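Local coordinates for mandelate racemase/muconate lactonizing enzyme family protein (Roseovarius sp. TM1035, PDB 3T9P) that is of unknown specificity but, as a mandelate racemase/muconate lactonizing enzyme family member, probably catalyses a reaction begun by proton abstraction next to a carboxylate, at residues A58-T61 against C62-H66; E119-V123 against A124-G128; K220-D224 against N225-H229; G347-L350 against G351-R355. All coordinates share one frame; numbering follows the deposited sequence.

Interaction 1: residues A58-T61 against C62-H66; sequences ADIT and CTIFH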
# COMPACT_ATOMS: atom_id res chain seq x y z
N ALA A 58 -10.77 -10.78 3.24
CA ALA A 58 -10.90 -11.28 1.89
C ALA A 58 -12.11 -10.66 1.18
O ALA A 58 -12.06 -10.46 0.03
CB ALA A 58 -10.91 -12.86 1.83
N ASP A 59 -13.16 -10.39 1.92
CA ASP A 59 -14.35 -9.75 1.41
C ASP A 59 -14.03 -8.35 0.88
O ASP A 59 -14.42 -8.04 -0.19
CB ASP A 59 -15.47 -9.71 2.45
CG ASP A 59 -15.13 -8.95 3.70
OD1 ASP A 59 -14.04 -9.02 4.16
OD2 ASP A 59 -15.98 -8.31 4.23
N ILE A 60 -13.26 -7.58 1.61
CA ILE A 60 -12.89 -6.22 1.09
C ILE A 60 -12.02 -6.44 -0.15
O ILE A 60 -12.18 -5.76 -1.19
CB ILE A 60 -12.17 -5.44 2.20
CG1 ILE A 60 -13.14 -5.23 3.40
CG2 ILE A 60 -11.64 -4.03 1.58
CD1 ILE A 60 -12.37 -4.52 4.65
N THR A 61 -11.07 -7.35 -0.03
CA THR A 61 -10.19 -7.58 -1.14
C THR A 61 -10.97 -8.00 -2.42
O THR A 61 -10.61 -7.62 -3.55
CB THR A 61 -9.22 -8.71 -0.73
OG1 THR A 61 -8.41 -8.26 0.37
CG2 THR A 61 -8.27 -9.03 -1.93
N CYS A 62 -12.07 -8.77 -2.26
CA CYS A 62 -12.86 -9.20 -3.48
C CYS A 62 -13.69 -8.05 -4.06
O CYS A 62 -13.80 -7.92 -5.27
CB CYS A 62 -13.74 -10.49 -3.18
SG CYS A 62 -12.71 -12.04 -3.08
N THR A 63 -14.13 -7.14 -3.23
CA THR A 63 -14.76 -5.94 -3.72
C THR A 63 -13.75 -5.14 -4.57
O THR A 63 -14.05 -4.69 -5.62
CB THR A 63 -15.22 -5.06 -2.56
OG1 THR A 63 -16.21 -5.74 -1.80
CG2 THR A 63 -15.72 -3.73 -3.07
N ILE A 64 -12.54 -5.05 -4.06
CA ILE A 64 -11.44 -4.41 -4.75
C ILE A 64 -11.08 -5.13 -6.06
O ILE A 64 -10.80 -4.50 -7.03
CB ILE A 64 -10.21 -4.28 -3.85
CG1 ILE A 64 -10.49 -3.31 -2.72
CG2 ILE A 64 -8.98 -3.90 -4.67
CD1 ILE A 64 -9.48 -3.17 -1.72
N PHE A 65 -11.12 -6.45 -6.05
CA PHE A 65 -10.79 -7.24 -7.21
C PHE A 65 -11.73 -6.84 -8.33
O PHE A 65 -11.32 -6.56 -9.40
CB PHE A 65 -10.97 -8.73 -6.90
CG PHE A 65 -10.73 -9.64 -8.05
CD1 PHE A 65 -9.50 -10.20 -8.24
CD2 PHE A 65 -11.73 -9.94 -8.96
CE1 PHE A 65 -9.27 -11.02 -9.28
CE2 PHE A 65 -11.50 -10.79 -10.01
CZ PHE A 65 -10.30 -11.31 -10.18
N HIS A 66 -12.99 -6.79 -8.01
CA HIS A 66 -13.98 -6.48 -9.09
C HIS A 66 -13.92 -4.99 -9.44
O HIS A 66 -14.17 -4.62 -10.58
CB HIS A 66 -15.39 -6.89 -8.75
CG HIS A 66 -15.55 -8.39 -8.71
ND1 HIS A 66 -15.58 -9.14 -9.85
CD2 HIS A 66 -15.53 -9.26 -7.68
CE1 HIS A 66 -15.65 -10.43 -9.53
NE2 HIS A 66 -15.66 -10.53 -8.22
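Ile60 and Ile64, one helical turn apart, meet through single methyls: CG2 of Ile60 lies 4.0 Å from CD1 of Ile64, the two side chains slanting across each other. In Ile64 a chi1 of -67° keeps CG1 on the side of the backbone N, where it comes 3.3 Å from Ile60 O. That same oxygen accepts Ile64 N at 3.0 Å, so it is gripped by the backbone and covered by the side chain of one residue. Cys62 N reaches Ala58 O at 2.8 Å, and Phe65 N reaches Thr61 O at 2.8 Å. Asp59 O accepts Thr63 N at 3.2 Å, and Thr63 OG1 lies 3.3 Å from Asp59 O, a weak and unsettled bond. Phe65 has CG opposite its backbone N (chi1 177°), and its CD2 lies over the centre of the His66 ring. The Asp59 carboxylate forms a salt bridge with Arg67 of the second subunit, on whose Tyr99 Ile64 also packs. Within the chain, helix 58-73 sets Thr61 and Ile64 against helix 98-119, and Cys62 and Phe65 against strand 25-32.

Interaction 2: residues E119-V123 against A124-G128; sequences EGKPV and ATLLG
Pro122 O accepts Leu126 N at 3.2 Å and Val123 O accepts Leu127 N, starting helix 123-126 from its N-cap Pro122, soon after the chain has left helix 98-119 through Gly120 at positive phi. Lys121 runs as an extended chain past Leu126 and Thr125 to Glu119. Its CB lies 3.9 Å from Leu126 CD2, its CD 4.0 Å from Thr125 CG2, and its NZ forms a salt bridge with Glu119 OE1 at 3.2 Å, meeting that oxygen nearly along the C-O axis. Leu126 CD2 also lies 3.7 Å from Glu119 OE1. In Thr125 a chi1 of -64° sets OG1 beside the backbone N, 3.7 Å from Pro122 CD, and turns CG2 to face the lysine chain. Val123 CG1 lies 3.9 Å from Leu127 CG, the two side chains side by side and pointing the same way. With a methionine in place of Lys121, Glu119 OE1 would probably be left without its charged mate. Gly128 ends the helix as C-prime of a Schellman motif. Glu119 OE2 also pairs with Arg115, so the carboxylate is shared between two cations, which probably favours its ionised form beside the apolar Leu126 methyl.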
# COMPACT_ATOMS: atom_id res chain seq x y z
N GLU A 119 -2.29 -27.24 -20.29
CA GLU A 119 -1.09 -27.96 -20.67
C GLU A 119 -0.88 -29.30 -20.03
O GLU A 119 0.05 -30.00 -20.44
CB GLU A 119 0.18 -27.10 -20.50
CG GLU A 119 0.03 -25.81 -21.29
CD GLU A 119 1.31 -25.02 -21.41
OE1 GLU A 119 2.45 -25.59 -21.23
OE2 GLU A 119 1.21 -23.80 -21.66
N GLY A 120 -1.72 -29.69 -19.08
CA GLY A 120 -1.51 -30.93 -18.36
C GLY A 120 -0.28 -30.94 -17.42
O GLY A 120 0.30 -32.02 -17.16
N LYS A 121 0.12 -29.78 -16.89
CA LYS A 121 1.38 -29.66 -16.16
C LYS A 121 1.12 -29.00 -14.79
O LYS A 121 0.32 -28.04 -14.72
CB LYS A 121 2.33 -28.76 -16.94
CG LYS A 121 3.04 -29.52 -18.17
CD LYS A 121 3.76 -28.53 -19.11
CE LYS A 121 4.29 -29.25 -20.37
NZ LYS A 121 4.39 -28.10 -21.30
N PRO A 122 1.78 -29.48 -13.70
CA PRO A 122 1.81 -28.66 -12.42
C PRO A 122 2.47 -27.27 -12.63
O PRO A 122 3.37 -27.11 -13.48
CB PRO A 122 2.75 -29.45 -11.49
CG PRO A 122 2.99 -30.80 -12.18
CD PRO A 122 2.69 -30.66 -13.66
N VAL A 123 2.04 -26.28 -11.84
CA VAL A 123 2.57 -24.91 -12.04
C VAL A 123 4.06 -24.93 -11.87
O VAL A 123 4.81 -24.26 -12.66
CB VAL A 123 1.95 -23.92 -11.02
CG1 VAL A 123 2.69 -22.59 -11.11
CG2 VAL A 123 0.47 -23.73 -11.41
N ALA A 124 4.52 -25.77 -10.97
CA ALA A 124 6.01 -25.91 -10.73
C ALA A 124 6.74 -26.22 -12.05
O ALA A 124 7.85 -25.71 -12.29
CB ALA A 124 6.31 -27.03 -9.71
N THR A 125 6.12 -27.06 -12.87
CA THR A 125 6.70 -27.43 -14.22
C THR A 125 6.64 -26.22 -15.18
O THR A 125 7.65 -25.84 -15.77
CB THR A 125 6.00 -28.69 -14.82
OG1 THR A 125 6.28 -29.79 -13.95
CG2 THR A 125 6.51 -28.96 -16.30
N LEU A 126 5.50 -25.53 -15.22
CA LEU A 126 5.42 -24.28 -16.00
C LEU A 126 6.50 -23.31 -15.63
O LEU A 126 6.96 -22.53 -16.49
CB LEU A 126 4.03 -23.56 -15.91
CG LEU A 126 2.84 -24.43 -16.23
CD1 LEU A 126 1.59 -23.52 -16.02
CD2 LEU A 126 2.94 -24.94 -17.66
N LEU A 127 6.97 -23.35 -14.38
CA LEU A 127 7.95 -22.39 -13.92
C LEU A 127 9.38 -22.85 -14.08
O LEU A 127 10.28 -22.24 -13.54
CB LEU A 127 7.65 -21.95 -12.43
CG LEU A 127 6.26 -21.29 -12.13
CD1 LEU A 127 6.17 -20.76 -10.65
CD2 LEU A 127 6.13 -20.15 -12.99
N GLY A 128 9.61 -23.93 -14.81
CA GLY A 128 10.98 -24.45 -14.94
C GLY A 128 11.41 -25.49 -13.88
O GLY A 128 12.56 -25.89 -13.87

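Interaction 3: residues K220-D224 against N225-H229; sequences KLLQD and NGIGH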
# COMPACT_ATOMS: atom_id res chain seq x y z
N LYS A 220 21.89 -12.81 20.74
CA LYS A 220 22.98 -13.62 21.39
C LYS A 220 22.45 -14.81 22.23
O LYS A 220 23.06 -15.87 22.22
CB LYS A 220 23.87 -12.70 22.21
CG LYS A 220 24.59 -11.70 21.34
CD LYS A 220 25.26 -10.71 22.19
CE LYS A 220 26.07 -9.83 21.27
NZ LYS A 220 26.62 -8.79 22.15
N LEU A 221 21.29 -14.67 22.87
CA LEU A 221 20.65 -15.82 23.52
C LEU A 221 20.18 -16.88 22.51
O LEU A 221 20.32 -18.12 22.78
CB LEU A 221 19.48 -15.35 24.37
CG LEU A 221 19.86 -14.36 25.50
CD1 LEU A 221 18.62 -13.67 26.22
CD2 LEU A 221 20.83 -15.00 26.55
N LEU A 222 19.68 -16.41 21.33
CA LEU A 222 19.25 -17.35 20.26
C LEU A 222 20.50 -18.14 19.83
O LEU A 222 20.40 -19.34 19.63
CB LEU A 222 18.71 -16.61 18.99
CG LEU A 222 17.46 -15.71 19.29
CD1 LEU A 222 17.04 -14.91 18.04
CD2 LEU A 222 16.29 -16.53 19.82
N GLN A 223 21.60 -17.44 19.61
CA GLN A 223 22.87 -18.12 19.18
C GLN A 223 23.32 -19.20 20.24
O GLN A 223 23.73 -20.35 19.91
CB GLN A 223 23.91 -17.07 18.85
CG GLN A 223 23.57 -16.32 17.57
CD GLN A 223 24.49 -15.16 17.24
OE1 GLN A 223 25.27 -14.62 18.12
NE2 GLN A 223 24.42 -14.71 16.01
N ASP A 224 23.25 -18.84 21.52
CA ASP A 224 23.64 -19.77 22.58
C ASP A 224 22.82 -21.01 22.50
O ASP A 224 23.27 -22.11 22.93
CB ASP A 224 23.29 -19.14 23.95
CG ASP A 224 24.29 -18.07 24.36
OD1 ASP A 224 25.43 -18.00 23.78
OD2 ASP A 224 23.94 -17.29 25.29
N ASN A 225 21.54 -20.83 22.13
CA ASN A 225 20.68 -21.96 21.94
C ASN A 225 20.60 -22.65 20.56
O ASN A 225 19.70 -23.49 20.32
CB ASN A 225 19.27 -21.50 22.40
CG ASN A 225 19.26 -21.31 23.89
OD1 ASN A 225 19.51 -20.20 24.40
ND2 ASN A 225 19.11 -22.42 24.59
N GLY A 226 21.49 -22.29 19.67
CA GLY A 226 21.62 -22.95 18.34
C GLY A 226 20.54 -22.52 17.33
O GLY A 226 20.25 -23.29 16.47
N ILE A 227 19.94 -21.32 17.47
CA ILE A 227 18.84 -20.85 16.60
C ILE A 227 19.53 -20.10 15.51
O ILE A 227 20.24 -19.10 15.77
CB ILE A 227 17.83 -19.87 17.32
CG1 ILE A 227 17.15 -20.40 18.59
CG2 ILE A 227 16.86 -19.24 16.34
CD1 ILE A 227 16.79 -21.75 18.63
N GLY A 228 19.33 -20.54 14.28
CA GLY A 228 20.10 -20.05 13.13
C GLY A 228 19.38 -19.05 12.24
O GLY A 228 19.97 -18.59 11.27
N HIS A 229 18.11 -18.71 12.61
CA HIS A 229 17.22 -17.84 11.80
C HIS A 229 16.44 -16.89 12.74
O HIS A 229 15.73 -17.36 13.63
CB HIS A 229 16.26 -18.80 10.98
CG HIS A 229 15.29 -18.16 10.08
ND1 HIS A 229 14.20 -17.43 10.55
CD2 HIS A 229 15.13 -18.27 8.73
CE1 HIS A 229 13.44 -17.09 9.51
NE2 HIS A 229 13.98 -17.58 8.41
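Leu221 O accepts Asn225 N at 3.0 Å, the final i to i+4 bond of helix 212-224. The side chain of Asn225 folds back over the same carbonyl: rotated to the side of its own N (chi1 -69°), CG comes 3.5 Å from Leu221 O. The end of the amide is also close to this oxygen, though which of its two branches faces it is uncertain. Beyond Asn225 the bonding pattern changes. Gly226 N turns back to Gln223 O at 3.0 Å, approaching from well above the carbonyl plane, while Ile227 N reaches Leu222 O, also at 3.0 Å, with an N-H...O angle of 165°. The chain thus turns off the helix axis, which brings the side chains of Leu222 and Ile227 together, slanted across one another, with Leu222 CB 3.8 Å from Ile227 CB. Ile227 CG1 lies 3.6 Å from Leu222 O, beside the bond that this oxygen accepts. Cut back to an alanine, the Asn225 position would probably lose the side-chain cover on Leu221 O and the packing on Val189 and Pro190 of helix 184-196. Asn225 O is held by the hydroxyl of Ser193, and Leu222 rests on Val189 and on Val204 of strand 201-205. The paired bonds Ile227 N to Leu222 O and Gly226 N to Gln223 O, with Gly226 at positive phi as C-prime, define a Schellman motif with its apolar Leu222-Ile227 contact, closing helix 212-224 before strand 229-231, a helix-to-strand return of the modified beta/alpha barrel of the enolase superfamily.

Interaction 4: residues G347-L350 against G351-R355; sequences GLFL and GDPYR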
# COMPACT_ATOMS: atom_id res chain seq x y z
N GLY A 347 -11.91 -27.65 5.59
CA GLY A 347 -12.84 -27.87 4.49
C GLY A 347 -12.65 -26.99 3.26
O GLY A 347 -13.53 -26.99 2.38
N LEU A 348 -11.52 -26.27 3.13
CA LEU A 348 -11.33 -25.51 1.89
C LEU A 348 -11.12 -26.43 0.73
O LEU A 348 -11.73 -26.17 -0.35
CB LEU A 348 -10.14 -24.53 1.98
CG LEU A 348 -10.24 -23.50 3.05
CD1 LEU A 348 -8.91 -22.68 3.08
CD2 LEU A 348 -11.48 -22.63 2.91
N PHE A 349 -10.30 -27.49 0.93
CA PHE A 349 -9.90 -28.32 -0.19
C PHE A 349 -10.37 -29.78 0.05
O PHE A 349 -10.49 -30.20 1.20
CB PHE A 349 -8.35 -28.30 -0.29
CG PHE A 349 -7.83 -26.89 -0.41
CD1 PHE A 349 -8.17 -26.12 -1.51
CD2 PHE A 349 -7.03 -26.32 0.62
CE1 PHE A 349 -7.70 -24.75 -1.67
CE2 PHE A 349 -6.53 -24.97 0.46
CZ PHE A 349 -6.91 -24.19 -0.68
N LEU A 350 -10.59 -30.53 -1.02
CA LEU A 350 -10.86 -31.97 -0.92
C LEU A 350 -9.54 -32.74 -0.87
O LEU A 350 -8.48 -32.21 -1.31
CB LEU A 350 -11.66 -32.42 -2.16
CG LEU A 350 -13.06 -31.77 -2.28
CD1 LEU A 350 -13.81 -32.05 -3.56
CD2 LEU A 350 -13.92 -32.03 -1.04
N GLY A 351 -9.57 -33.96 -0.31
CA GLY A 351 -8.32 -34.78 -0.26
C GLY A 351 -7.29 -34.29 0.80
O GLY A 351 -7.58 -33.73 1.82
N ASP A 352 -6.04 -34.48 0.57
CA ASP A 352 -5.15 -34.14 1.65
C ASP A 352 -3.93 -33.50 0.97
O ASP A 352 -2.83 -34.05 0.98
CB ASP A 352 -4.78 -35.46 2.33
CG ASP A 352 -4.07 -35.24 3.64
OD1 ASP A 352 -4.12 -34.12 4.18
OD2 ASP A 352 -3.45 -36.20 4.12
N PRO A 353 -4.11 -32.33 0.34
CA PRO A 353 -2.96 -31.71 -0.41
C PRO A 353 -1.76 -31.34 0.50
O PRO A 353 -0.60 -31.31 0.03
CB PRO A 353 -3.61 -30.47 -1.09
CG PRO A 353 -4.80 -30.13 -0.16
CD PRO A 353 -5.34 -31.52 0.30
N TYR A 354 -2.03 -31.13 1.78
CA TYR A 354 -0.96 -30.76 2.75
C TYR A 354 -0.50 -31.90 3.67
O TYR A 354 0.10 -31.62 4.76
CB TYR A 354 -1.36 -29.52 3.54
CG TYR A 354 -1.61 -28.30 2.64
CD1 TYR A 354 -0.63 -27.85 1.76
CD2 TYR A 354 -2.83 -27.60 2.69
CE1 TYR A 354 -0.83 -26.74 0.98
CE2 TYR A 354 -3.06 -26.45 1.85
CZ TYR A 354 -2.05 -26.01 1.02
OH TYR A 354 -2.19 -24.91 0.19
N ARG A 355 -0.60 -33.11 3.19
CA ARG A 355 -0.06 -34.23 3.92
C ARG A 355 1.45 -34.06 4.11
O ARG A 355 2.15 -33.70 3.22
CB ARG A 355 -0.24 -35.50 3.14
CG ARG A 355 0.18 -36.69 3.89
CD ARG A 355 -0.12 -37.95 3.18
NE ARG A 355 0.04 -39.04 4.08
CZ ARG A 355 1.10 -39.83 4.12
NH1 ARG A 355 2.10 -39.66 3.26
NH2 ARG A 355 1.15 -40.80 5.02
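Phe349 faces Pro353 and Tyr354 round a bend of the loop between strands 332-335 and 360-363. At its base, Phe349 CB lies 4.0 Å from Pro353 CG, an apolar contact between the first carbon of one side chain and the outer corner of the proline ring. A chi1 of -56° swings the Phe349 ring to the side of its backbone N and sends it on past the proline toward the tyrosine. Along one side of the ring, CD2 of Phe349 is 4.2 Å from Tyr354 CE2 and the next atom, CE2, is 4.0 Å from the same Tyr354 CE2; the two side chains meet at a slant. Leu348, the preceding residue, lays its CB over the centre of one face of the Phe349 ring, 3.8 Å above the plane. At the bend itself Leu350 O lies 3.6 Å from Pro353 CD, and Gly351 has a positive phi that suits glycine. Asp352 to Arg355 then form a type I beta turn, closed by Arg355 N to Asp352 O at 3.3 Å, which places Pro353 and Tyr354 at its two central positions. The hydroxyl of Tyr354 accepts a hydrogen bond from Met316 N, near the start of helix 313-322. Phe349, Pro353 and Tyr354 all lie against that helix, on Leu313, Met316 and Thr315 among others, while Leu348 and Leu350 reach Trp377 and Pro375 of helix 375-379, so the surface loop bridges those two helices.

From the N terminus the four contacts follow in series; none nests or crosses, and each joins neighbouring residues of one continuous stretch. Interaction 1 winds the first turns of helix 58-73, and interaction 2 makes the bend from helix 98-119 into helix 123-126; both belong to the N-terminal domain sequence of the family, their centres about 28 Å apart. Interaction 3 ends helix 212-224 before strand 229-231, on the far side of the chain's centre from interaction 1. Interaction 4 shapes the loop between strands 332-335 and 360-363. Helix 313-322 links two of them: Pro122 and Val123 of interaction 2 touch its His320, and interaction 4 packs on it near Met316.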